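Local atomic coordinates of oxidized polyvinyl alcohol hydrolase (Sphingopyxis, PDB entry 3WLA), a protein that hydrolyses beta-diketones such as 4,6-nonanedione and cleaves oxidized polyvinyl alcohol in the second step of polyvinyl alcohol degradation. Residues K214-R219 with T261-N266; R170-L173 with F178-G181; A34-P39 with W62-P67. One frame throughout, in Å; residues are numbered along the deposited sequence.

Interaction 1 (K214-R219 with T261-N266); sequences KIWQGR and TQASSN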
# COMPACT_ATOMS: atom_id res chain seq x y z
N LYS A 214 -10.43 -19.40 0.26
CA LYS A 214 -11.25 -18.83 -0.79
C LYS A 214 -10.75 -17.47 -1.27
O LYS A 214 -10.11 -16.74 -0.51
CB LYS A 214 -12.65 -18.69 -0.26
CG LYS A 214 -13.56 -17.78 -1.04
CD LYS A 214 -14.98 -17.89 -0.48
CE LYS A 214 -15.89 -16.81 -1.05
NZ LYS A 214 -15.73 -16.81 -2.52
N ILE A 215 -11.01 -17.15 -2.54
CA ILE A 215 -10.65 -15.85 -3.11
C ILE A 215 -11.85 -15.03 -2.73
O ILE A 215 -12.95 -15.32 -3.18
CB ILE A 215 -10.58 -15.83 -4.67
CG1 ILE A 215 -9.54 -16.84 -5.17
CG2 ILE A 215 -10.25 -14.41 -5.18
CD1 ILE A 215 -8.15 -16.76 -4.53
N TRP A 216 -11.65 -14.04 -1.86
CA TRP A 216 -12.73 -13.15 -1.47
C TRP A 216 -12.70 -11.84 -2.23
O TRP A 216 -11.64 -11.23 -2.38
CB TRP A 216 -12.61 -12.80 0.02
CG TRP A 216 -12.90 -13.93 0.89
CD1 TRP A 216 -12.03 -14.85 1.37
CD2 TRP A 216 -14.21 -14.35 1.32
NE1 TRP A 216 -12.70 -15.82 2.08
CE2 TRP A 216 -14.04 -15.54 2.06
CE3 TRP A 216 -15.50 -13.83 1.13
CZ2 TRP A 216 -15.12 -16.23 2.63
CZ3 TRP A 216 -16.58 -14.51 1.69
CH2 TRP A 216 -16.37 -15.71 2.44
N GLN A 217 -13.86 -11.40 -2.70
CA GLN A 217 -13.99 -10.12 -3.37
C GLN A 217 -13.81 -9.06 -2.28
O GLN A 217 -13.90 -9.38 -1.08
CB GLN A 217 -15.40 -9.97 -3.94
CG GLN A 217 -15.72 -10.93 -5.05
CD GLN A 217 -14.90 -10.65 -6.32
OE1 GLN A 217 -14.91 -9.53 -6.89
NE2 GLN A 217 -14.19 -11.68 -6.77
N GLY A 218 -13.59 -7.81 -2.64
CA GLY A 218 -13.39 -6.79 -1.61
C GLY A 218 -13.57 -5.38 -2.18
O GLY A 218 -13.26 -5.19 -3.37
N ARG A 219 -14.06 -4.42 -1.38
CA ARG A 219 -14.27 -3.07 -1.87
C ARG A 219 -12.94 -2.31 -2.08
O ARG A 219 -12.93 -1.18 -2.62
CB ARG A 219 -15.18 -2.29 -0.91
CG ARG A 219 -16.57 -3.03 -0.57
CD ARG A 219 -17.62 -2.12 0.01
NE ARG A 219 -17.09 -1.28 1.09
CZ ARG A 219 -16.80 -1.70 2.32
NH1 ARG A 219 -17.01 -2.97 2.70
NH2 ARG A 219 -16.21 -0.83 3.15
N THR A 261 -5.38 -9.82 5.59
CA THR A 261 -4.12 -10.16 4.92
C THR A 261 -4.22 -11.61 4.39
O THR A 261 -3.50 -12.00 3.46
CB THR A 261 -2.92 -10.00 5.85
OG1 THR A 261 -3.13 -10.79 7.03
CG2 THR A 261 -2.77 -8.51 6.27
N GLN A 262 -5.16 -12.39 4.94
CA GLN A 262 -5.34 -13.73 4.40
C GLN A 262 -6.00 -13.57 3.02
O GLN A 262 -5.54 -14.12 2.01
CB GLN A 262 -6.27 -14.59 5.27
CG GLN A 262 -6.50 -15.97 4.60
CD GLN A 262 -5.28 -16.81 4.75
OE1 GLN A 262 -4.88 -17.13 5.87
NE2 GLN A 262 -4.63 -17.14 3.63
N ALA A 263 -7.09 -12.80 2.98
CA ALA A 263 -7.82 -12.59 1.76
C ALA A 263 -6.92 -11.99 0.68
O ALA A 263 -6.94 -12.44 -0.45
CB ALA A 263 -8.99 -11.71 2.01
N SER A 264 -6.15 -10.96 1.01
CA SER A 264 -5.28 -10.39 0.01
C SER A 264 -4.26 -11.42 -0.42
O SER A 264 -4.01 -11.55 -1.63
CB SER A 264 -4.57 -9.10 0.53
OG SER A 264 -3.62 -9.41 1.54
N SER A 265 -3.67 -12.18 0.51
CA SER A 265 -2.65 -13.13 0.10
C SER A 265 -3.24 -14.19 -0.86
O SER A 265 -2.57 -14.63 -1.80
CB SER A 265 -1.96 -13.83 1.30
OG SER A 265 -2.74 -14.85 1.90
N ASN A 266 -4.48 -14.59 -0.61
CA ASN A 266 -5.15 -15.60 -1.43
C ASN A 266 -5.31 -15.12 -2.88
O ASN A 266 -5.01 -15.87 -3.84
CB ASN A 266 -6.53 -15.90 -0.86
CG ASN A 266 -6.48 -16.74 0.43
OD1 ASN A 266 -5.43 -17.26 0.84
ND2 ASN A 266 -7.64 -16.90 1.04
O HOH W 1 -9.34 -12.79 -1.88
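Lys214 meets Asn266 where the loop leading from helix 201-210 to strand 232-238 of this alpha/beta-hydrolase runs past helix 257-269. The amide ND2 of Asn266 donates to the carbonyl O of Lys214 (2.9 Å), arriving from above the carbonyl plane with a bent N-H...O angle of 144°. The same ND2 also reaches Pro212 O, so the amide nitrogen grips the loop at two carbonyls. Extended as far as CE, the Lys214 chain lays that carbon 3.5 Å above one face of the Trp216 indole, toward its rim; the last torsion turns NZ aside to Ile215 O, and NZ also forms a salt bridge to Asp194.

At Ile215, CG1 is turned opposite the carbonyl carbon (chi1 -59°) and a second bend folds CD1 back against the helix, 3.3 Å from Asn266 O. Trp216 follows. Its CB rests 4.3 Å from Ala263 CB, while its ring packs on Met207 and Val208 of helix 201-210. A water bridges the two backbones, accepting from Trp216 N (2.6 Å) and donating to Ala263 O (2.8 Å).

Within the helix, Ser265, assigned to the charge relay by similarity, has its OG donating to Gln262 O and bonded to Phe331 N. The other end of the Asn266 amide is held as well: OD1 takes Arg330 NE and, at 2.9 Å, Gln262 NE2.

Interaction 2 (R170-L173 with F178-G181); sequences RALL and FWAG
This is an apolar, fully buried contact within a beta-alpha-beta crossover of the alpha/beta-hydrolase fold, where the end of helix 163-174 packs against the short loop that returns the chain to strand 181-185. No hydrogen bond links the two segments. Ala171 points its CB at the loop and Leu172 reaches it with CD2, and Trp179 and Gly181 receive them.

Trp179 lies across the helix end. The pyrrole part of its indole approaches Ala171 obliquely, with NE1 3.9 Å from Ala171 CB and CD1 equally far from Ala171 O. Its CB meets the branch of the next helix residue, Leu172 CD2, at 3.8 Å. A chi1 of -54° swings the Trp179 ring toward Ala171. The indole is also backed within its own segment: Phe178 sets CD2 over the centre of the ring, 3.7 Å above its plane, and Trp179 CE2 lies in the plane of the phenyl ring at its edge. Val142 of helix 133-145 touches both aromatic side chains.

Ala171 and Leu172 also rest on Leu158 of strand 155-161, the strand that precedes this helix. The loop is tied into the sheet next to it, for Ala180 pairs through its backbone with Leu156 and Val233, and Gly181 with Leu158. Gly181 turns into its strand with phi near 144°; at its backbone angles a CB would be jammed against the carbonyl O of Ala180, which calls for glycine. Leu172 lies alongside it: chi1 -63° sets CG opposite the carbonyl carbon, and one methyl branch, CD2, comes within 3.6 Å of both the carbonyl C and the O of Gly181.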
# COMPACT_ATOMS: atom_id res chain seq x y z
N ARG A 170 -5.25 -1.19 -3.12
CA ARG A 170 -6.09 -0.64 -4.21
C ARG A 170 -5.27 -0.26 -5.47
O ARG A 170 -5.65 -0.56 -6.63
CB ARG A 170 -6.92 0.57 -3.76
CG ARG A 170 -7.89 1.04 -4.90
CD ARG A 170 -8.71 2.27 -4.48
NE ARG A 170 -9.78 2.62 -5.44
CZ ARG A 170 -10.94 1.97 -5.51
NH1 ARG A 170 -11.17 0.92 -4.70
NH2 ARG A 170 -11.88 2.37 -6.38
N ALA A 171 -4.14 0.40 -5.27
CA ALA A 171 -3.33 0.82 -6.43
C ALA A 171 -2.76 -0.38 -7.19
O ALA A 171 -2.65 -0.33 -8.44
CB ALA A 171 -2.19 1.75 -5.95
N LEU A 172 -2.41 -1.46 -6.47
CA LEU A 172 -1.88 -2.65 -7.16
C LEU A 172 -2.97 -3.37 -7.95
O LEU A 172 -2.67 -4.08 -8.94
CB LEU A 172 -1.22 -3.65 -6.19
CG LEU A 172 0.02 -3.13 -5.42
CD1 LEU A 172 0.56 -4.21 -4.55
CD2 LEU A 172 1.11 -2.66 -6.36
N LEU A 173 -4.22 -3.22 -7.50
CA LEU A 173 -5.35 -3.87 -8.15
C LEU A 173 -5.84 -3.11 -9.35
O LEU A 173 -6.26 -3.72 -10.36
CB LEU A 173 -6.52 -4.08 -7.16
CG LEU A 173 -6.30 -5.17 -6.08
CD1 LEU A 173 -7.42 -5.11 -5.02
CD2 LEU A 173 -6.23 -6.55 -6.69
N PHE A 178 1.43 0.08 -13.96
CA PHE A 178 2.46 1.01 -13.53
C PHE A 178 3.46 0.42 -12.52
O PHE A 178 4.65 0.28 -12.81
CB PHE A 178 1.79 2.29 -12.99
CG PHE A 178 2.74 3.42 -12.70
CD1 PHE A 178 3.44 4.04 -13.74
CD2 PHE A 178 2.95 3.87 -11.39
CE1 PHE A 178 4.32 5.08 -13.50
CE2 PHE A 178 3.84 4.92 -11.12
CZ PHE A 178 4.54 5.54 -12.18
N TRP A 179 2.96 0.05 -11.35
CA TRP A 179 3.78 -0.48 -10.25
C TRP A 179 4.35 -1.88 -10.51
O TRP A 179 3.65 -2.77 -11.05
CB TRP A 179 2.94 -0.56 -8.96
CG TRP A 179 2.26 0.76 -8.58
CD1 TRP A 179 0.94 1.10 -8.72
CD2 TRP A 179 2.93 1.90 -8.08
NE1 TRP A 179 0.75 2.42 -8.35
CE2 TRP A 179 1.96 2.93 -7.95
CE3 TRP A 179 4.26 2.16 -7.74
CZ2 TRP A 179 2.29 4.18 -7.49
CZ3 TRP A 179 4.59 3.41 -7.29
CH2 TRP A 179 3.61 4.41 -7.17
N ALA A 180 5.62 -2.06 -10.13
CA ALA A 180 6.26 -3.37 -10.25
C ALA A 180 5.82 -4.25 -9.07
O ALA A 180 6.15 -5.46 -8.98
CB ALA A 180 7.79 -3.20 -10.26
N GLY A 181 5.07 -3.66 -8.15
CA GLY A 181 4.64 -4.39 -6.95
C GLY A 181 4.61 -3.46 -5.73
O GLY A 181 4.61 -2.21 -5.82

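Interaction 3 (A34-P39 with W62-P67); sequences AFVVVP and WNLNVP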
# COMPACT_ATOMS: atom_id res chain seq x y z
N ALA A 34 0.37 17.25 -2.32
CA ALA A 34 1.71 17.43 -1.79
C ALA A 34 2.41 16.08 -1.59
O ALA A 34 1.75 15.03 -1.42
CB ALA A 34 1.62 18.20 -0.46
N PHE A 35 3.74 16.12 -1.58
CA PHE A 35 4.56 14.90 -1.40
C PHE A 35 6.02 15.26 -1.09
O PHE A 35 6.50 16.37 -1.43
CB PHE A 35 4.46 13.98 -2.63
CG PHE A 35 4.85 14.63 -3.93
CD1 PHE A 35 3.89 15.18 -4.77
CD2 PHE A 35 6.20 14.68 -4.33
CE1 PHE A 35 4.26 15.77 -6.03
CE2 PHE A 35 6.60 15.25 -5.56
CZ PHE A 35 5.64 15.80 -6.41
N VAL A 36 6.71 14.36 -0.39
CA VAL A 36 8.09 14.60 0.01
C VAL A 36 9.04 13.73 -0.83
O VAL A 36 8.86 12.53 -0.93
CB VAL A 36 8.23 14.34 1.52
CG1 VAL A 36 9.63 14.57 2.01
CG2 VAL A 36 7.28 15.27 2.29
N VAL A 37 10.03 14.36 -1.45
CA VAL A 37 11.00 13.67 -2.31
C VAL A 37 12.35 13.55 -1.58
O VAL A 37 12.87 14.55 -1.07
CB VAL A 37 11.21 14.44 -3.64
CG1 VAL A 37 12.33 13.77 -4.51
CG2 VAL A 37 9.89 14.43 -4.44
N VAL A 38 12.86 12.32 -1.45
CA VAL A 38 14.17 12.08 -0.79
C VAL A 38 14.98 11.31 -1.82
O VAL A 38 14.91 10.09 -1.87
CB VAL A 38 14.04 11.23 0.50
CG1 VAL A 38 15.38 11.22 1.27
CG2 VAL A 38 12.94 11.81 1.41
N PRO A 39 15.74 12.00 -2.68
CA PRO A 39 16.52 11.27 -3.69
C PRO A 39 17.71 10.51 -3.15
O PRO A 39 18.22 10.80 -2.09
CB PRO A 39 16.92 12.36 -4.67
CG PRO A 39 17.24 13.50 -3.77
CD PRO A 39 16.08 13.44 -2.70
N TRP A 62 6.82 11.69 9.83
CA TRP A 62 7.18 10.68 10.81
C TRP A 62 7.58 9.41 10.08
O TRP A 62 8.59 8.83 10.41
CB TRP A 62 6.04 10.32 11.74
CG TRP A 62 5.48 11.47 12.51
CD1 TRP A 62 5.91 12.78 12.49
CD2 TRP A 62 4.36 11.42 13.38
NE1 TRP A 62 5.09 13.54 13.28
CE2 TRP A 62 4.13 12.74 13.84
CE3 TRP A 62 3.50 10.39 13.81
CZ2 TRP A 62 3.08 13.04 14.71
CZ3 TRP A 62 2.45 10.70 14.70
CH2 TRP A 62 2.25 12.01 15.14
N ASN A 63 6.76 8.97 9.13
CA ASN A 63 7.05 7.77 8.40
C ASN A 63 8.44 7.84 7.74
O ASN A 63 9.14 6.85 7.66
CB ASN A 63 5.94 7.57 7.37
CG ASN A 63 6.18 6.40 6.45
OD1 ASN A 63 6.94 6.52 5.49
ND2 ASN A 63 5.51 5.27 6.72
N LEU A 64 8.83 9.02 7.27
CA LEU A 64 10.12 9.21 6.63
C LEU A 64 11.28 9.36 7.59
O LEU A 64 12.40 8.89 7.30
CB LEU A 64 10.12 10.49 5.78
CG LEU A 64 9.30 10.43 4.51
CD1 LEU A 64 9.33 11.80 3.79
CD2 LEU A 64 9.93 9.37 3.62
N ASN A 65 11.03 9.99 8.74
CA ASN A 65 12.15 10.33 9.62
C ASN A 65 12.20 9.84 11.03
O ASN A 65 13.20 10.07 11.72
CB ASN A 65 12.27 11.86 9.71
CG ASN A 65 12.36 12.49 8.36
OD1 ASN A 65 11.73 13.52 8.11
ND2 ASN A 65 13.12 11.91 7.48
N VAL A 66 11.13 9.22 11.50
CA VAL A 66 11.07 8.79 12.86
C VAL A 66 11.08 7.29 12.87
O VAL A 66 10.21 6.67 12.26
CB VAL A 66 9.79 9.33 13.49
CG1 VAL A 66 9.65 8.85 14.89
CG2 VAL A 66 9.80 10.89 13.40
N PRO A 67 12.05 6.69 13.56
CA PRO A 67 12.16 5.24 13.65
C PRO A 67 10.92 4.53 14.03
O PRO A 67 10.60 3.53 13.40
CB PRO A 67 13.26 5.03 14.66
CG PRO A 67 14.16 6.18 14.38
CD PRO A 67 13.22 7.33 14.21
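One methyl of Leu64, CD1, presses on Val36, joining helix 60-65 to strand 31-38 near one end of the central mixed beta-sheet of the alpha/beta-hydrolase fold. Leu64 CD1 lies 3.3 Å from Val36 CG1, closer than normal methyl packing, and 3.6 Å from Val36 CB. The side chains run antiparallel past one another. A second, looser neighbour is Val38, whose CG2 stands 4.3 Å from the same CD1. One leucine branch thus fits against two valines two residues apart on the strand.

Torsions explain the reach. The Leu64 chain leaves the helix with CG on the backbone N side (chi1 -71°) and then runs straight, carrying CD1 to the far end over the sheet. In Val36, CG1 is anti to the backbone N (chi1 -180°), and this is the branch that takes the closest contact.

Beyond these three residues, the alternation of the strand sets the faces. Val36 and Val38 point toward helix 60-65, while Val37 points away and, with Phe35, packs on Val145 of helix 133-145 across the sheet. Backbone pairing places the valines: Val36 is bonded to Ser84 and Val38 to Val82 in strand 81-85, and Val36 also touches Leu22 of strand 21-28. Leu64 itself reaches over to Val82, extending the apolar layer under the helix to the neighbouring strand. The helix is close to its end here. The backbone departs from helical angles at Val66, although the N of this residue still donates to Trp62 O at 2.8 Å.

The three contacts occur in series along the chain, in the order 3, 2, 1, and spread across the fold. Interactions 1 and 3 lie on opposite sides of the chain's centre, their own centres about 30 Å apart. Interaction 2 is the most central, its centre about 16 Å from that of interaction 1 and about 21 Å from that of interaction 3. It meets interaction 1 by packing, Arg170 NH1 lying 3.4 Å from Arg219 O, and Leu173 continues onto Tyr267 and Phe268 of helix 257-269. Helix 163-174 directly follows Ser162, the probable nucleophile on a GxSxG elbow. The side chain of Leu172 is about 12 Å from that of Ser265, which lies in interaction 1 and is assigned to the charge relay by similarity.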